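Long-range contacts in peptidoglycan-recognition protein LC (Drosophila melanogaster, PDB 2F2L), which senses bacterial peptidoglycan as a cell-surface immune receptor through its extracellular recognition domain and activates the imd/Relish pathway of the humoral response: residues E16-E21 / N82-H87; L22-V27 / G130-S135; I28-N33 / A86-I91. All coordinates share one frame; numbering follows the deposited sequence.

Contact 1: residues E16-E21 / N82-H87; sequences EIPDLE and NKMGAH. With SO4 (sulfate ion), chain E.
An isolated beta bridge between two surface loops of the PGRP (type 2 amidase-like) domain brings Asp19 beside Lys83, their CA atoms 4.4 Å apart. The loop leading from strand 2-3 to strand 24-31 is thereby tied to the one between strand 75-77 and helix 91-94. Two backbone bonds make the bridge. Met84 N gives a nearly straight bond to Pro18 O (2.9 Å, 177° at the hydrogen), and Leu20 N reaches Asn82 O at 3.0 Å. Asn82 O also receives a CA-H...O contact from Asp19 and a bond from water 2, which donates as well to Leu20 O.

The Lys83 side chain carries the polar half. Its CB points away from the 16-21 loop, but a bend at chi2 (-65°) turns the chain back across that loop. Lys83 NZ then bonds Ile17 O at 2.8 Å and approaches Asp19 OD1 from above the carboxylate plane, 2.8 Å away, in a salt bridge. A third bond goes to O2 of a sulfate ion, probably from the crystallisation liquor, and a weak one to water 1. Three oxygens (Ile17 O, Asp19 OD1, sulfate O2) thus grip the ammonium at about equal distance, which would be expected to stabilise its positive charge.

Away from the ammonium, Met84 carries the apolar half. It sends CG anti to its backbone N (chi1 -164°), and the later bend at chi3 lays CE against Pro18 CG. Leu20, which also touches Leu98 of strand 98-102, meets the Met84 side chain at about a right angle, Leu20 CD2 4.1 Å from Met84 CG. Met84 O accepts a bond from Arg79, while Ile17 CG2 rests 3.5 Å from that same Met84 O.

Contact 2: residues L22-V27 / G130-S135; sequences LPVGLV and GKIAPS
Val24 N donates to Lys131 O at 2.8 Å, one half of a parallel beta bridge that pairs Val24 with Ile132 in the segment running into strand 24-31. Ala133 N returns an almost straight bond to Val24 O (172° at the hydrogen), so the two bonds embrace Ile132. Val24 O also receives a CA-H...O contact from Ile132.

The short strand 132-133, which follows helix 113-128 and its Schellman motif with Gly130 at positive phi, pairs here through this single bridge. The chain turns a corner just beyond it, and strand 136-140 is then the neighbour of strand 24-31 in the mixed sheet of the PGRP domain.

Pro23, preceded by a cis peptide bond, sets CB 3.3 Å from Gly130 O. Lys131 CB points away from the 22-27 segment, but the bend at chi2 (-57°) brings Lys131 CD 3.8 Å from Leu22 CD1, the two chains at a slant, and NZ continues to a hydrogen bond with Asn82 OD1. On the buried side Val24 and Ile132 both touch Leu98, and Val27 CG2 meets Ile132 CD1 at 3.9 Å.

Contact 3: residues I28-N33 / A86-I91; sequences IALPTN and AHMNNI
Ile28 lays its terminal methyl against the edge of the His87 imidazole: CD1 lies in the ring plane, 3.7 Å from NE2 and 3.9 Å from CD2. The extended side chain carries CD1 outward from strand 24-31, an interior strand of the PGRP domain's mixed sheet between 98-102 and 136-140, to the loop that leads into helix 91-94. Ile28 CD1 also lies 4.0 Å from Met88 CG, while Met88 SD sits 4.0 Å from Ile28 CG2. The bend at chi2 (-55°) turns the methionine so that its sulfur flanks the isoleucine.

Two residues along the strand, Leu30 brings both methyls to His87 CB, CD1 at 3.9 Å and CD2 at 4.0 Å. The leucine and histidine side chains run at about a right angle. A chi1 of 46° puts the His87 ring between its own backbone N and carbonyl carbon, and chi2 (-78°) turns the CD2-NE2 edge to Ile28.

Leu144 of helix 141-144 touches both Ile28 and Met88, and Phe151 touches Leu30, extending the apolar cluster. The loop has polar ties of its own: Asp94 accepts bonds from the backbone N of Met88 and of Asn90, and the Asn90 side chain caps the following helix at Tyr93 N.

All four contacting residues are buried, and they meet by van der Waals contact of aliphatic groups with an imidazole edge and a thioether. The one polar ring among them is hydrogen-bonded through NE2 to Ser97 OG, which gives that nitrogen a polar partner and probably restrains the ring's rotation.

How the contacts relate
Contact 1 lies at the surface, contact 2 is partly buried, and contact 3 is wholly buried, its centre about 7 Å from that of the chain. Chemistry follows depth: contact 1 combines backbone bonds with a salt bridge, contact 2 depends on paired backbone bonds and aliphatic flanks, and contact 3 on side-chain packing. Contacts 2 and 3 use successive parts of strand 24-31, with centres about 17 Å apart. Contacts 1 and 3 share Ala86 and His87 of one loop and also meet where Met84 CE packs on Ile91 CD1, 3.5 Å away. The Lys131-Asn82 hydrogen bond joins contacts 1 and 2.

Contact 1: residues E16-E21 / N82-H87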
# COMPACT_ATOMS: atom_id res chain seq x y z
N GLU A 16 -3.08 -13.57 11.32
CA GLU A 16 -1.80 -13.78 11.97
C GLU A 16 -0.86 -14.55 11.03
O GLU A 16 -1.26 -15.46 10.31
CB GLU A 16 -1.98 -14.56 13.27
CG GLU A 16 -2.77 -13.82 14.35
CD GLU A 16 -3.24 -14.74 15.48
OE1 GLU A 16 -4.47 -14.97 15.60
OE2 GLU A 16 -2.38 -15.22 16.25
N ILE A 17 0.42 -14.17 11.08
CA ILE A 17 1.47 -14.82 10.30
C ILE A 17 2.42 -15.51 11.27
O ILE A 17 2.72 -14.96 12.33
CB ILE A 17 2.17 -13.77 9.41
CG1 ILE A 17 1.20 -13.37 8.29
CG2 ILE A 17 3.47 -14.33 8.81
CD1 ILE A 17 1.68 -12.27 7.40
N PRO A 18 2.88 -16.73 10.95
CA PRO A 18 3.72 -17.42 11.94
C PRO A 18 5.10 -16.79 12.08
O PRO A 18 5.62 -16.23 11.12
CB PRO A 18 3.84 -18.84 11.36
CG PRO A 18 2.81 -18.92 10.27
CD PRO A 18 2.69 -17.54 9.74
N ASP A 19 5.67 -16.87 13.27
CA ASP A 19 7.04 -16.44 13.51
C ASP A 19 8.02 -17.46 12.94
O ASP A 19 7.79 -18.66 12.99
CB ASP A 19 7.33 -16.33 15.00
CG ASP A 19 6.49 -15.27 15.70
OD1 ASP A 19 6.25 -14.20 15.12
OD2 ASP A 19 6.11 -15.53 16.86
N LEU A 20 9.14 -16.97 12.44
CA LEU A 20 10.31 -17.81 12.19
C LEU A 20 11.03 -18.26 13.47
O LEU A 20 11.12 -17.49 14.43
CB LEU A 20 11.33 -17.05 11.36
CG LEU A 20 11.05 -16.83 9.89
CD1 LEU A 20 12.07 -15.84 9.35
CD2 LEU A 20 11.12 -18.15 9.16
N GLU A 21 11.56 -19.48 13.46
CA GLU A 21 12.58 -19.88 14.42
C GLU A 21 13.89 -19.23 13.98
O GLU A 21 14.36 -19.46 12.86
CB GLU A 21 12.77 -21.39 14.46
CG GLU A 21 11.51 -22.19 14.77
CD GLU A 21 10.94 -21.90 16.14
OE1 GLU A 21 11.74 -21.77 17.09
OE2 GLU A 21 9.70 -21.81 16.26
N ASN A 82 11.20 -11.19 11.57
CA ASN A 82 10.70 -12.16 12.53
C ASN A 82 9.57 -13.03 12.05
O ASN A 82 9.22 -13.97 12.73
CB ASN A 82 10.25 -11.44 13.79
CG ASN A 82 11.36 -10.65 14.43
OD1 ASN A 82 12.52 -11.07 14.43
ND2 ASN A 82 11.01 -9.51 15.00
N LYS A 83 9.00 -12.71 10.88
CA LYS A 83 7.83 -13.43 10.37
C LYS A 83 8.17 -14.29 9.15
O LYS A 83 8.98 -13.90 8.31
CB LYS A 83 6.70 -12.45 10.03
CG LYS A 83 6.07 -11.76 11.24
CD LYS A 83 5.35 -12.75 12.14
CE LYS A 83 4.48 -12.07 13.18
NZ LYS A 83 3.85 -13.08 14.07
N MET A 84 7.53 -15.45 9.07
CA MET A 84 7.73 -16.37 7.97
C MET A 84 7.19 -15.77 6.65
O MET A 84 6.06 -15.24 6.59
CB MET A 84 7.01 -17.67 8.30
CG MET A 84 7.40 -18.86 7.48
SD MET A 84 6.56 -20.34 8.09
CE MET A 84 4.97 -20.14 7.35
N GLY A 85 8.02 -15.81 5.61
CA GLY A 85 7.62 -15.40 4.29
C GLY A 85 6.87 -16.49 3.57
O GLY A 85 6.62 -17.56 4.12
N ALA A 86 6.48 -16.19 2.33
CA ALA A 86 5.72 -17.11 1.49
C ALA A 86 6.32 -17.16 0.08
O ALA A 86 5.64 -17.42 -0.91
CB ALA A 86 4.27 -16.69 1.46
N HIS A 87 7.63 -16.96 0.02
CA HIS A 87 8.34 -16.78 -1.23
C HIS A 87 8.52 -18.07 -2.04
O HIS A 87 8.37 -18.03 -3.25
CB HIS A 87 9.69 -16.07 -0.97
CG HIS A 87 10.46 -16.65 0.18
ND1 HIS A 87 10.16 -16.37 1.49
CD2 HIS A 87 11.51 -17.50 0.20
CE1 HIS A 87 11.01 -17.03 2.28
NE2 HIS A 87 11.84 -17.72 1.51
S SO4 E . 3.33 -13.20 18.14
O1 SO4 E . 3.98 -14.51 18.15
O2 SO4 E . 3.09 -12.75 16.77
O3 SO4 E . 4.18 -12.23 18.82
O4 SO4 E . 2.05 -13.30 18.83
O HOH W 1 0.94 -12.01 12.78
O HOH W 2 10.45 -15.08 15.07

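Contact 2: residues L22-V27 / G130-S135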
# COMPACT_ATOMS: atom_id res chain seq x y z
N LEU A 22 14.48 -18.41 14.84
CA LEU A 22 15.69 -17.67 14.50
C LEU A 22 16.90 -18.21 15.27
O LEU A 22 16.74 -18.79 16.32
CB LEU A 22 15.51 -16.18 14.81
CG LEU A 22 14.33 -15.47 14.13
CD1 LEU A 22 14.12 -14.10 14.74
CD2 LEU A 22 14.55 -15.35 12.62
N PRO A 23 18.12 -18.00 14.74
CA PRO A 23 18.44 -17.36 13.47
C PRO A 23 18.23 -18.32 12.32
O PRO A 23 18.26 -19.54 12.53
CB PRO A 23 19.93 -17.02 13.62
CG PRO A 23 20.46 -18.08 14.49
CD PRO A 23 19.34 -18.42 15.46
N VAL A 24 18.02 -17.79 11.12
CA VAL A 24 17.97 -18.63 9.91
C VAL A 24 19.36 -18.88 9.35
O VAL A 24 20.26 -18.03 9.48
CB VAL A 24 17.04 -18.04 8.78
CG1 VAL A 24 15.61 -17.82 9.31
CG2 VAL A 24 17.60 -16.77 8.16
N GLY A 25 19.54 -20.04 8.73
CA GLY A 25 20.81 -20.39 8.09
C GLY A 25 20.79 -20.14 6.59
O GLY A 25 21.79 -20.36 5.89
N LEU A 26 19.66 -19.66 6.09
CA LEU A 26 19.44 -19.53 4.65
C LEU A 26 18.74 -18.21 4.28
O LEU A 26 17.70 -17.87 4.86
CB LEU A 26 18.61 -20.70 4.17
CG LEU A 26 18.31 -20.79 2.67
CD1 LEU A 26 19.58 -20.96 1.88
CD2 LEU A 26 17.35 -21.94 2.41
N VAL A 27 19.31 -17.50 3.32
CA VAL A 27 18.70 -16.29 2.77
C VAL A 27 18.54 -16.50 1.27
O VAL A 27 19.49 -16.94 0.60
CB VAL A 27 19.58 -15.04 3.06
CG1 VAL A 27 18.93 -13.77 2.49
CG2 VAL A 27 19.79 -14.89 4.54
N GLY A 130 20.96 -11.12 15.33
CA GLY A 130 20.60 -12.51 15.68
C GLY A 130 19.54 -13.16 14.78
O GLY A 130 18.97 -14.20 15.13
N LYS A 131 19.28 -12.57 13.63
CA LYS A 131 18.26 -13.06 12.68
C LYS A 131 18.85 -14.04 11.67
O LYS A 131 18.16 -14.95 11.18
CB LYS A 131 17.62 -11.89 11.92
CG LYS A 131 17.19 -10.71 12.79
CD LYS A 131 16.23 -11.10 13.91
CE LYS A 131 15.64 -9.86 14.63
NZ LYS A 131 14.79 -10.24 15.78
N ILE A 132 20.12 -13.82 11.33
CA ILE A 132 20.82 -14.65 10.33
C ILE A 132 22.02 -15.30 11.01
O ILE A 132 22.77 -14.62 11.70
CB ILE A 132 21.27 -13.79 9.13
CG1 ILE A 132 20.05 -13.16 8.46
CG2 ILE A 132 22.04 -14.64 8.12
CD1 ILE A 132 20.39 -12.21 7.33
N ALA A 133 22.20 -16.62 10.84
CA ALA A 133 23.34 -17.31 11.46
C ALA A 133 24.64 -16.81 10.82
O ALA A 133 24.66 -16.59 9.60
CB ALA A 133 23.21 -18.82 11.29
N PRO A 134 25.72 -16.59 11.62
CA PRO A 134 26.99 -16.17 11.01
C PRO A 134 27.43 -17.02 9.82
O PRO A 134 28.04 -16.50 8.90
CB PRO A 134 28.00 -16.28 12.17
CG PRO A 134 27.21 -16.21 13.41
CD PRO A 134 25.80 -16.68 13.09
N SER A 135 27.11 -18.30 9.81
CA SER A 135 27.52 -19.18 8.72
C SER A 135 26.42 -19.39 7.70
O SER A 135 26.29 -20.47 7.15
CB SER A 135 27.92 -20.54 9.29
OG SER A 135 26.77 -21.19 9.80

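Contact 3: residues I28-N33 / A86-I91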
# COMPACT_ATOMS: atom_id res chain seq x y z
N ILE A 28 17.35 -16.22 0.74
CA ILE A 28 17.00 -16.53 -0.65
C ILE A 28 16.72 -15.26 -1.46
O ILE A 28 15.92 -14.40 -1.04
CB ILE A 28 15.77 -17.46 -0.73
CG1 ILE A 28 16.08 -18.80 -0.05
CG2 ILE A 28 15.37 -17.72 -2.17
CD1 ILE A 28 14.85 -19.60 0.31
N ALA A 29 17.37 -15.15 -2.61
CA ALA A 29 17.17 -14.01 -3.50
C ALA A 29 16.14 -14.35 -4.57
O ALA A 29 16.09 -15.48 -5.06
CB ALA A 29 18.48 -13.57 -4.12
N LEU A 30 15.28 -13.39 -4.88
CA LEU A 30 14.23 -13.56 -5.87
C LEU A 30 14.01 -12.25 -6.64
O LEU A 30 14.22 -11.17 -6.10
CB LEU A 30 12.90 -13.98 -5.24
CG LEU A 30 12.82 -15.13 -4.24
CD1 LEU A 30 12.86 -14.62 -2.81
CD2 LEU A 30 11.55 -15.93 -4.46
N PRO A 31 13.57 -12.35 -7.90
CA PRO A 31 13.10 -11.17 -8.63
C PRO A 31 11.63 -10.91 -8.31
O PRO A 31 10.89 -11.84 -8.00
CB PRO A 31 13.28 -11.58 -10.08
CG PRO A 31 12.99 -13.05 -10.06
CD PRO A 31 13.48 -13.56 -8.73
N THR A 32 11.18 -9.66 -8.40
CA THR A 32 9.74 -9.40 -8.24
C THR A 32 9.01 -9.61 -9.57
O THR A 32 7.79 -9.79 -9.60
CB THR A 32 9.44 -7.97 -7.68
OG1 THR A 32 10.00 -6.98 -8.55
CG2 THR A 32 10.01 -7.81 -6.30
N ASN A 33 9.77 -9.59 -10.67
CA ASN A 33 9.23 -9.56 -12.04
C ASN A 33 8.21 -8.45 -12.28
O ASN A 33 7.31 -8.58 -13.10
CB ASN A 33 8.66 -10.93 -12.42
CG ASN A 33 9.73 -12.00 -12.46
OD1 ASN A 33 10.83 -11.75 -12.95
ND2 ASN A 33 9.42 -13.20 -11.94
N ALA A 86 6.48 -16.19 2.33
CA ALA A 86 5.72 -17.11 1.49
C ALA A 86 6.32 -17.16 0.08
O ALA A 86 5.64 -17.42 -0.91
CB ALA A 86 4.27 -16.69 1.46
N HIS A 87 7.63 -16.96 0.02
CA HIS A 87 8.34 -16.78 -1.23
C HIS A 87 8.52 -18.07 -2.04
O HIS A 87 8.37 -18.03 -3.25
CB HIS A 87 9.69 -16.07 -0.97
CG HIS A 87 10.46 -16.65 0.18
ND1 HIS A 87 10.16 -16.37 1.49
CD2 HIS A 87 11.51 -17.50 0.20
CE1 HIS A 87 11.01 -17.03 2.28
NE2 HIS A 87 11.84 -17.72 1.51
N MET A 88 8.80 -19.20 -1.40
CA MET A 88 8.97 -20.46 -2.14
C MET A 88 7.69 -21.29 -2.32
O MET A 88 7.69 -22.28 -3.08
CB MET A 88 10.03 -21.34 -1.45
CG MET A 88 11.37 -20.66 -1.25
SD MET A 88 12.09 -20.01 -2.77
CE MET A 88 12.65 -21.56 -3.46
N ASN A 89 6.60 -20.91 -1.65
CA ASN A 89 5.37 -21.70 -1.65
C ASN A 89 5.67 -23.13 -1.22
O ASN A 89 5.15 -24.10 -1.78
CB ASN A 89 4.72 -21.70 -3.04
CG ASN A 89 4.50 -20.29 -3.57
OD1 ASN A 89 3.73 -19.52 -3.01
ND2 ASN A 89 5.18 -19.96 -4.67
N ASN A 90 6.55 -23.24 -0.23
CA ASN A 90 7.02 -24.51 0.27
C ASN A 90 7.40 -24.30 1.72
O ASN A 90 8.31 -23.52 2.02
CB ASN A 90 8.22 -24.95 -0.56
CG ASN A 90 8.82 -26.24 -0.07
OD1 ASN A 90 9.34 -26.31 1.03
ND2 ASN A 90 8.78 -27.25 -0.90
N ILE A 91 6.69 -24.98 2.62
CA ILE A 91 6.81 -24.73 4.06
C ILE A 91 8.21 -25.07 4.60
O ILE A 91 8.69 -24.44 5.54
CB ILE A 91 5.70 -25.47 4.87
CG1 ILE A 91 5.66 -25.01 6.34
CG2 ILE A 91 5.86 -27.01 4.79
CD1 ILE A 91 5.42 -23.53 6.53